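Local coordinates for ribose transcriptional regulator (Enterococcus faecium DO, PDB 4RK1), which binds ribose and, as a LacI-family regulator, probably represses transcription by binding DNA in response to the sugar, at residues D109-G112 against G113-G117. Sequence-based numbering, arbitrary orientation.
Sequences DFRG and GYLAG
Arg111 reaches along its own helix until its guanidinium meets the side chains of Tyr114 and Leu115, three and four residues on. The chain leaves with CG anti to the backbone N (chi1 175°), turns once about the CB-CG bond (chi2 68°) and is otherwise extended, which carries the flat end toward the next turn. There CD2 of Leu115 sits over one face, off-centre toward the rim, 3.8 Å from CZ of Arg111. At NH1, Arg111 comes within 3.8 Å of ring atom CE2 of Tyr114; the guanidinium and ring planes are 22° apart, but the approach is oblique, so the evidence supports van der Waals contact and not a centred stack. CG of Leu115 also packs 3.4 Å from the carbonyl O of Arg111. Beneath these side chains runs the regular i to i+4 ladder of helix 109-122, which follows strand 103-107 in the periplasmic-binding-protein-like sugar-binding fold. The N-H groups of Gly113, Tyr114, Leu115 and Ala116 donate hydrogen bonds to the carbonyl O atoms of Asp109, Phe110, Arg111 and Gly112 in turn, with 2.8 Å from Leu115 N to Arg111 O. Tyr114 and Phe110 also touch helix 138-153, at Ala150 and Ser149. Near the helix start, Asp109 OD1 forms a salt bridge with NE of Arg143, a ribose-pocket residue, and the Asp109 side chain lies about 5 Å from the bound sugar.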
ATOM      1  N   ASP B 109     -15.582 -15.862  -3.097  1.00 24.82           N
ATOM      2  CA  ASP B 109     -15.008 -15.561  -4.401  1.00 27.41           C
ATOM      3  C   ASP B 109     -15.907 -15.935  -5.577  1.00 30.52           C
ATOM      4  O   ASP B 109     -16.044 -15.153  -6.524  1.00 22.79           O
ATOM      5  CB  ASP B 109     -13.667 -16.288  -4.542  1.00 25.37           C
ATOM      6  CG  ASP B 109     -12.629 -15.761  -3.565  1.00 28.63           C
ATOM      7  OD1 ASP B 109     -12.235 -14.595  -3.724  1.00 23.17           O
ATOM      8  OD2 ASP B 109     -12.236 -16.498  -2.640  1.00 26.75           O
ATOM      9  N   PHE B 110     -16.485 -17.136  -5.537  1.00 27.29           N
ATOM     10  CA  PHE B 110     -17.377 -17.596  -6.624  1.00 25.99           C
ATOM     11  C   PHE B 110     -18.539 -16.612  -6.794  1.00 27.30           C
ATOM     12  O   PHE B 110     -18.834 -16.136  -7.904  1.00 26.15           O
ATOM     13  CB  PHE B 110     -17.901 -19.008  -6.335  1.00 29.43           C
ATOM     14  CG  PHE B 110     -18.706 -19.607  -7.466  1.00 25.52           C
ATOM     15  CD1 PHE B 110     -20.069 -19.363  -7.567  1.00 30.40           C
ATOM     16  CD2 PHE B 110     -18.104 -20.418  -8.416  1.00 32.38           C
ATOM     17  CE1 PHE B 110     -20.815 -19.907  -8.607  1.00 31.83           C
ATOM     18  CE2 PHE B 110     -18.847 -20.979  -9.452  1.00 28.75           C
ATOM     19  CZ  PHE B 110     -20.203 -20.712  -9.549  1.00 29.25           C
ATOM     20  N   ARG B 111     -19.176 -16.281  -5.681  1.00 27.27           N
ATOM     21  CA  ARG B 111     -20.265 -15.321  -5.681  1.00 24.44           C
ATOM     22  C   ARG B 111     -19.824 -13.980  -6.246  1.00 27.30           C
ATOM     23  O   ARG B 111     -20.532 -13.388  -7.060  1.00 24.92           O
ATOM     24  CB  ARG B 111     -20.817 -15.147  -4.262  1.00 27.66           C
ATOM     25  CG  ARG B 111     -21.890 -14.085  -4.096  1.00 27.66           C
ATOM     26  CD  ARG B 111     -23.197 -14.440  -4.789  1.00 29.64           C
ATOM     27  NE  ARG B 111     -24.242 -13.456  -4.510  1.00 32.59           N
ATOM     28  CZ  ARG B 111     -25.457 -13.466  -5.061  1.00 35.42           C
ATOM     29  NH1 ARG B 111     -25.803 -14.414  -5.928  1.00 33.02           N
ATOM     30  NH2 ARG B 111     -26.326 -12.516  -4.752  1.00 32.80           N
ATOM     31  N   GLY B 112     -18.671 -13.482  -5.806  1.00 28.18           N
ATOM     32  CA  GLY B 112     -18.180 -12.205  -6.297  1.00 26.52           C
ATOM     33  C   GLY B 112     -17.958 -12.182  -7.802  1.00 25.22           C
ATOM     34  O   GLY B 112     -18.324 -11.220  -8.470  1.00 24.77           O
ATOM     35  N   GLY B 113     -17.359 -13.237  -8.342  1.00 26.07           N
ATOM     36  CA  GLY B 113     -17.171 -13.327  -9.794  1.00 26.48           C
ATOM     37  C   GLY B 113     -18.508 -13.391 -10.527  1.00 28.44           C
ATOM     38  O   GLY B 113     -18.705 -12.765 -11.566  1.00 24.55           O
ATOM     39  N   TYR B 114     -19.441 -14.138  -9.958  1.00 28.42           N
ATOM     40  CA  TYR B 114     -20.801 -14.213 -10.488  1.00 30.42           C
ATOM     41  C   TYR B 114     -21.469 -12.849 -10.502  1.00 25.88           C
ATOM     42  O   TYR B 114     -22.061 -12.457 -11.506  1.00 25.91           O
ATOM     43  CB  TYR B 114     -21.620 -15.189  -9.653  1.00 27.76           C
ATOM     44  CG  TYR B 114     -23.058 -15.334 -10.067  1.00 29.45           C
ATOM     45  CD1 TYR B 114     -23.409 -16.141 -11.146  1.00 28.25           C
ATOM     46  CD2 TYR B 114     -24.077 -14.700  -9.356  1.00 25.41           C
ATOM     47  CE1 TYR B 114     -24.731 -16.312 -11.507  1.00 31.59           C
ATOM     48  CE2 TYR B 114     -25.409 -14.856  -9.726  1.00 28.98           C
ATOM     49  CZ  TYR B 114     -25.723 -15.666 -10.797  1.00 29.23           C
ATOM     50  OH  TYR B 114     -27.030 -15.836 -11.169  1.00 29.36           O
ATOM     51  N   LEU B 115     -21.361 -12.114  -9.399  1.00 25.58           N
ATOM     52  CA  LEU B 115     -21.913 -10.770  -9.355  1.00 25.37           C
ATOM     53  C   LEU B 115     -21.315  -9.861 -10.421  1.00 29.04           C
ATOM     54  O   LEU B 115     -22.040  -9.087 -11.041  1.00 23.65           O
ATOM     55  CB  LEU B 115     -21.734 -10.136  -7.974  1.00 28.12           C
ATOM     56  CG  LEU B 115     -22.581 -10.689  -6.822  1.00 33.31           C
ATOM     57  CD1 LEU B 115     -22.150 -10.025  -5.519  1.00 27.61           C
ATOM     58  CD2 LEU B 115     -24.069 -10.484  -7.060  1.00 35.44           C
ATOM     59  N   ALA B 116     -19.997  -9.941 -10.625  1.00 28.43           N
ATOM     60  CA  ALA B 116     -19.334  -9.128 -11.641  1.00 29.97           C
ATOM     61  C   ALA B 116     -19.843  -9.445 -13.050  1.00 24.33           C
ATOM     62  O   ALA B 116     -20.135  -8.539 -13.834  1.00 25.91           O
ATOM     63  CB  ALA B 116     -17.831  -9.322 -11.573  1.00 25.56           C
ATOM     64  N   GLY B 117     -19.939 -10.733 -13.356  1.00 23.66           N
ATOM     65  CA  GLY B 117     -20.478 -11.181 -14.626  1.00 25.21           C
ATOM     66  C   GLY B 117     -21.901 -10.738 -14.862  1.00 24.67           C
ATOM     67  O   GLY B 117     -22.216 -10.205 -15.930  1.00 27.37           O
TER